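Local atomic coordinates of Mannose/sialic acid-binding lectin (PDB entry 3A0E), a protein that probably binds carbohydrates as a bulb-type lectin, here holding alpha-D-mannopyranose at its surface. Residues Cys53-His58 with Tyr85-Gln90; Asn79-His84 with Tyr98-Trp103. One frame throughout, in Å; residues are numbered along the deposited sequence.

The centre of contact 1 lies about 3 Å from the centre of the chain, that of contact 2 about 16 Å, and the two centres are about 13 Å apart. Along the sequence the segments alternate: 53-58, 79-84, 85-90, 98-103. Contact 1 joins two sheets across the core, through strands 54-57 and 86-89. Strand 86-89 neighbours strand 95-104 in the second of these sheets, which brings in contact 2, where the loop before strand 86-89 is tied to the later part of strand 95-104. Val86 O and Tyr98 N, 2.8 Å apart, bridge the two contacts. Both reach the second subunit and the chain B mannose, so this sheet serves core, dimer interface and sugar site.

Contact 1: Cys53-His58 with Tyr85-Gln90; sequences CRLTLH and YVLVLQ. With MAN (alpha-D-mannopyranose), chain B.
Leu57 drives one methyl into the backbone of the facing strand: its CD2 lies 3.4 Å from Leu87 N and equally close to Val86 C. CG stands anti to the backbone N (chi1 177°), and chi2 near 59° turns CD2 foremost; that methyl also meets Leu87 CB at 4.0 Å and Tyr85 CB a little farther off. Two residues earlier, Leu55 uses its own CD2 against Leu87 CD2 at 3.8 Å, the two side chains crossing at about a right angle. No hydrogen bond spans the segments; the join is apolar. Strands 54-57 and 86-89 belong to different antiparallel sheets and run at 121° with axes 8.4 Å apart, as in the beta-prism II fold of bulb-type lectins, whose three sheets turn their leucines and other apolar side chains into a common core. Ile65 and Leu4 pack on Leu55, while Val95 and Ile97 pack on Leu87.

Polar groups work at the margins. The Tyr85 ring brings CD1 to 4.0 Å from His58 O, and its hydroxyl is hydrogen-bonded to Lys81 O. At the far end Gln90, extended beyond CG, gives NE2 to mannose O3 of chain B at 3.1 Å and, weakly, to O2; NE2 is also bonded to Asp92 OD1. Gln90 OE1 is held by Tyr98 OH and by Ser5 OG of the second subunit.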
# COMPACT_ATOMS: atom_id res chain seq x y z
N CYS A 53 8.10 21.69 0.65
CA CYS A 53 6.74 21.15 0.59
C CYS A 53 6.65 19.70 1.06
O CYS A 53 7.64 18.97 1.04
CB CYS A 53 6.21 21.26 -0.84
SG CYS A 53 6.01 22.98 -1.40
N ARG A 54 5.46 19.29 1.48
CA ARG A 54 5.22 17.92 1.92
C ARG A 54 3.87 17.43 1.40
O ARG A 54 2.96 18.23 1.17
CB ARG A 54 5.25 17.83 3.45
CG ARG A 54 4.09 18.52 4.17
CD ARG A 54 4.19 18.28 5.68
NE ARG A 54 3.07 18.87 6.41
CZ ARG A 54 2.87 20.18 6.55
NH1 ARG A 54 3.70 21.05 6.00
NH2 ARG A 54 1.82 20.62 7.23
N LEU A 55 3.77 16.12 1.22
CA LEU A 55 2.54 15.49 0.75
C LEU A 55 1.91 14.77 1.94
O LEU A 55 2.57 13.97 2.59
CB LEU A 55 2.86 14.47 -0.35
CG LEU A 55 1.67 13.63 -0.84
CD1 LEU A 55 0.91 14.39 -1.92
CD2 LEU A 55 2.18 12.31 -1.38
N THR A 56 0.64 15.05 2.21
CA THR A 56 -0.03 14.43 3.35
C THR A 56 -1.34 13.75 2.99
O THR A 56 -2.19 14.34 2.32
CB THR A 56 -0.33 15.49 4.45
OG1 THR A 56 0.88 16.15 4.83
CG2 THR A 56 -0.95 14.83 5.68
N LEU A 57 -1.50 12.51 3.44
CA LEU A 57 -2.74 11.78 3.23
C LEU A 57 -3.45 11.85 4.58
O LEU A 57 -2.90 11.42 5.60
CB LEU A 57 -2.48 10.31 2.87
CG LEU A 57 -3.75 9.47 2.71
CD1 LEU A 57 -4.62 10.08 1.61
CD2 LEU A 57 -3.40 8.02 2.38
N HIS A 58 -4.66 12.41 4.59
CA HIS A 58 -5.43 12.57 5.82
C HIS A 58 -6.28 11.36 6.18
O HIS A 58 -6.60 10.53 5.32
CB HIS A 58 -6.31 13.82 5.68
CG HIS A 58 -5.53 15.09 5.56
ND1 HIS A 58 -5.19 15.86 6.64
CD2 HIS A 58 -4.98 15.69 4.48
CE1 HIS A 58 -4.46 16.89 6.24
NE2 HIS A 58 -4.32 16.81 4.93
N TYR A 85 -6.61 5.66 5.74
CA TYR A 85 -6.46 5.41 4.32
C TYR A 85 -5.00 5.21 3.95
O TYR A 85 -4.11 5.45 4.77
CB TYR A 85 -7.04 6.58 3.51
CG TYR A 85 -8.53 6.80 3.75
CD1 TYR A 85 -8.99 7.36 4.94
CD2 TYR A 85 -9.46 6.43 2.79
CE1 TYR A 85 -10.36 7.53 5.17
CE2 TYR A 85 -10.83 6.59 3.01
CZ TYR A 85 -11.27 7.14 4.21
OH TYR A 85 -12.62 7.31 4.43
N VAL A 86 -4.76 4.77 2.72
CA VAL A 86 -3.40 4.56 2.25
C VAL A 86 -3.27 5.00 0.80
O VAL A 86 -4.21 4.89 0.02
CB VAL A 86 -2.98 3.07 2.37
CG1 VAL A 86 -3.77 2.21 1.39
CG2 VAL A 86 -1.48 2.94 2.12
N LEU A 87 -2.09 5.52 0.47
CA LEU A 87 -1.75 5.96 -0.88
C LEU A 87 -0.73 4.94 -1.35
O LEU A 87 0.27 4.71 -0.67
CB LEU A 87 -1.11 7.34 -0.86
CG LEU A 87 -0.57 7.79 -2.22
CD1 LEU A 87 -1.74 8.00 -3.19
CD2 LEU A 87 0.23 9.08 -2.07
N VAL A 88 -0.95 4.35 -2.52
CA VAL A 88 -0.03 3.33 -3.01
C VAL A 88 0.44 3.47 -4.46
O VAL A 88 -0.36 3.68 -5.37
CB VAL A 88 -0.67 1.93 -2.88
CG1 VAL A 88 0.29 0.86 -3.35
CG2 VAL A 88 -1.10 1.68 -1.43
N LEU A 89 1.75 3.38 -4.64
CA LEU A 89 2.34 3.40 -5.98
C LEU A 89 2.38 1.91 -6.30
O LEU A 89 3.15 1.16 -5.70
CB LEU A 89 3.76 3.97 -5.96
CG LEU A 89 4.59 3.65 -7.20
CD1 LEU A 89 3.86 4.14 -8.46
CD2 LEU A 89 5.96 4.31 -7.08
N GLN A 90 1.54 1.47 -7.23
CA GLN A 90 1.45 0.06 -7.58
C GLN A 90 2.41 -0.44 -8.64
O GLN A 90 2.96 0.33 -9.43
CB GLN A 90 0.01 -0.27 -7.99
CG GLN A 90 -0.99 0.00 -6.89
CD GLN A 90 -2.42 -0.32 -7.28
OE1 GLN A 90 -3.28 -0.48 -6.43
NE2 GLN A 90 -2.67 -0.41 -8.59
C1 MAN B . -6.88 -0.10 -12.07
C2 MAN B . -5.80 -0.83 -11.22
C3 MAN B . -6.40 -1.07 -9.81
C4 MAN B . -6.78 0.29 -9.20
C5 MAN B . -7.81 0.98 -10.12
C6 MAN B . -8.18 2.35 -9.53
O2 MAN B . -4.63 -0.00 -11.12
O3 MAN B . -5.43 -1.72 -8.97
O4 MAN B . -7.36 0.08 -7.90
O5 MAN B . -7.24 1.17 -11.45
O6 MAN B . -9.12 3.01 -10.38

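Contact 2: Asn79-His84 with Tyr98-Trp103; sequences NGKEDH and YGPVVW. With MAN (alpha-D-mannopyranose), chain C; MAN (alpha-D-mannopyranose), chain D; MAN (alpha-D-mannopyranose), chain B; SO4 (sulfate ion), chain E.
His84 and Pro100 bring their backbones within 5.5 Å, CA to CA, where a cis peptide before Pro100 turns the chain into strand 101-103 and Pro100 CA makes a CA-H...O contact with His84 O. Tyr98, Val101 and Trp103 pair antiparallel with a strand of the second subunit, carrying the sheet across the dimer interface. With chi1 at -161° the Asp83 carboxylate is thrown out over Pro100 CB, and OD1 receives Val101 N at 3.1 Å in a nearly straight bond (166°) from above the carboxylate plane. His84 N adds a weak bond to OD1. OD2 forms a salt bridge with Lys81 NZ at 2.8 Å, and a water donates to both OD2 and Val101 O. The bent Lys81 chain crosses the proline ring, resting NZ on CB and CG. Val101 CG2 and His84 CB pack together and approach O4 of the chain C mannose. C3 of that sugar and O3 of the chain D mannose lie over one face of the His84 imidazole, offset toward its rim; NE2 donates to O4 of a sulfate probably from the crystallisation liquor. Tyr98 OH accepts from O4 of the chain B mannose at 2.6 Å. With both oxygens engaged, the Asp83 carboxylate is fixed in rotation, and the lysine probably stabilises its negative charge.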
# COMPACT_ATOMS: atom_id res chain seq x y z
N ASN A 79 -12.80 14.13 0.67
CA ASN A 79 -13.14 14.15 2.08
C ASN A 79 -14.25 13.15 2.40
O ASN A 79 -15.43 13.41 2.14
CB ASN A 79 -13.57 15.57 2.48
CG ASN A 79 -12.47 16.59 2.25
OD1 ASN A 79 -11.43 16.55 2.91
ND2 ASN A 79 -12.69 17.49 1.31
N GLY A 80 -13.87 12.02 2.98
CA GLY A 80 -14.84 11.00 3.31
C GLY A 80 -14.95 10.71 4.79
O GLY A 80 -14.71 11.58 5.63
N LYS A 81 -15.32 9.48 5.12
CA LYS A 81 -15.47 9.08 6.50
C LYS A 81 -14.15 9.08 7.26
O LYS A 81 -13.10 8.74 6.70
CB LYS A 81 -16.10 7.68 6.57
CG LYS A 81 -16.39 7.20 7.98
CD LYS A 81 -15.50 6.02 8.37
CE LYS A 81 -15.81 4.79 7.54
NZ LYS A 81 -14.94 3.64 7.93
N GLU A 82 -14.20 9.48 8.52
CA GLU A 82 -13.02 9.52 9.38
C GLU A 82 -12.63 8.08 9.71
O GLU A 82 -13.41 7.34 10.30
CB GLU A 82 -13.35 10.29 10.66
CG GLU A 82 -12.16 10.66 11.52
CD GLU A 82 -11.09 11.41 10.75
OE1 GLU A 82 -11.44 12.25 9.90
OE2 GLU A 82 -9.89 11.15 11.00
N ASP A 83 -11.43 7.69 9.31
CA ASP A 83 -10.95 6.32 9.54
C ASP A 83 -9.45 6.36 9.23
O ASP A 83 -8.72 7.17 9.79
CB ASP A 83 -11.70 5.39 8.57
CG ASP A 83 -11.65 3.94 8.98
OD1 ASP A 83 -10.62 3.27 8.72
OD2 ASP A 83 -12.64 3.46 9.57
N HIS A 84 -8.99 5.47 8.36
CA HIS A 84 -7.60 5.46 7.93
C HIS A 84 -7.55 5.07 6.46
O HIS A 84 -8.36 4.27 5.99
CB HIS A 84 -6.74 4.50 8.77
CG HIS A 84 -6.39 5.04 10.12
ND1 HIS A 84 -7.14 4.78 11.24
CD2 HIS A 84 -5.41 5.89 10.51
CE1 HIS A 84 -6.63 5.44 12.27
NE2 HIS A 84 -5.58 6.12 11.85
N TYR A 98 -6.65 4.17 -1.21
CA TYR A 98 -7.62 3.16 -0.79
C TYR A 98 -8.05 3.39 0.65
O TYR A 98 -7.26 3.83 1.48
CB TYR A 98 -7.03 1.74 -0.84
CG TYR A 98 -6.71 1.21 -2.21
CD1 TYR A 98 -5.45 1.39 -2.77
CD2 TYR A 98 -7.65 0.46 -2.93
CE1 TYR A 98 -5.12 0.82 -4.00
CE2 TYR A 98 -7.33 -0.11 -4.16
CZ TYR A 98 -6.07 0.08 -4.69
OH TYR A 98 -5.74 -0.51 -5.89
N GLY A 99 -9.30 3.05 0.95
CA GLY A 99 -9.81 3.22 2.30
C GLY A 99 -11.32 3.19 2.30
O GLY A 99 -11.93 3.31 1.24
N PRO A 100 -11.96 3.06 3.48
CA PRO A 100 -11.35 2.95 4.80
C PRO A 100 -10.77 1.57 5.10
O PRO A 100 -10.60 0.74 4.20
CB PRO A 100 -12.50 3.30 5.73
CG PRO A 100 -13.66 2.66 5.03
CD PRO A 100 -13.43 3.04 3.58
N VAL A 101 -10.47 1.33 6.37
CA VAL A 101 -9.92 0.05 6.81
C VAL A 101 -10.95 -1.07 6.72
O VAL A 101 -12.08 -0.93 7.19
CB VAL A 101 -9.41 0.13 8.26
CG1 VAL A 101 -8.89 -1.23 8.70
CG2 VAL A 101 -8.31 1.17 8.37
N VAL A 102 -10.55 -2.18 6.12
CA VAL A 102 -11.42 -3.34 5.97
C VAL A 102 -11.07 -4.42 6.98
O VAL A 102 -11.94 -5.11 7.51
CB VAL A 102 -11.30 -3.94 4.54
CG1 VAL A 102 -11.94 -5.33 4.49
CG2 VAL A 102 -11.96 -3.02 3.53
N TRP A 103 -9.78 -4.55 7.27
CA TRP A 103 -9.28 -5.56 8.19
C TRP A 103 -7.84 -5.22 8.56
O TRP A 103 -7.14 -4.57 7.79
CB TRP A 103 -9.32 -6.93 7.50
CG TRP A 103 -8.75 -8.08 8.29
CD1 TRP A 103 -9.41 -8.86 9.19
CD2 TRP A 103 -7.42 -8.59 8.20
NE1 TRP A 103 -8.56 -9.85 9.66
CE2 TRP A 103 -7.34 -9.70 9.07
CE3 TRP A 103 -6.28 -8.23 7.46
CZ2 TRP A 103 -6.16 -10.45 9.23
CZ3 TRP A 103 -5.11 -8.98 7.62
CH2 TRP A 103 -5.07 -10.08 8.49
C1 MAN C . -3.54 1.64 13.34
C2 MAN C . -2.53 2.06 12.23
C3 MAN C . -3.35 2.50 10.99
C4 MAN C . -4.24 1.33 10.54
C5 MAN C . -5.17 0.93 11.70
C6 MAN C . -6.04 -0.26 11.26
O2 MAN C . -1.70 0.93 11.89
O3 MAN C . -2.46 2.88 9.93
O4 MAN C . -5.02 1.74 9.40
O5 MAN C . -4.38 0.53 12.86
O6 MAN C . -6.90 -0.65 12.32
C1 MAN D . -6.78 1.90 16.45
C2 MAN D . -6.26 1.97 14.99
C3 MAN D . -4.87 2.66 15.00
C4 MAN D . -5.03 4.06 15.61
C5 MAN D . -5.60 3.92 17.04
C6 MAN D . -5.77 5.32 17.64
O1 MAN D . -5.89 1.12 17.26
O2 MAN D . -7.16 2.73 14.19
O3 MAN D . -4.36 2.78 13.66
O4 MAN D . -3.76 4.71 15.63
O5 MAN D . -6.89 3.25 17.00
O6 MAN D . -6.29 5.21 18.97
C1 MAN B . -6.88 -0.10 -12.07
C2 MAN B . -5.80 -0.83 -11.22
C3 MAN B . -6.40 -1.07 -9.81
C4 MAN B . -6.78 0.29 -9.20
C5 MAN B . -7.81 0.98 -10.12
C6 MAN B . -8.18 2.35 -9.53
O2 MAN B . -4.63 -0.00 -11.12
O3 MAN B . -5.43 -1.72 -8.97
O4 MAN B . -7.36 0.08 -7.90
O5 MAN B . -7.24 1.17 -11.45
O6 MAN B . -9.12 3.01 -10.38
S SO4 E . -4.55 8.18 14.52
O1 SO4 E . -5.61 7.16 14.59
O2 SO4 E . -5.11 9.47 14.98
O3 SO4 E . -3.42 7.78 15.38
O4 SO4 E . -4.08 8.32 13.13
O HOH W 1 -12.86 0.87 9.27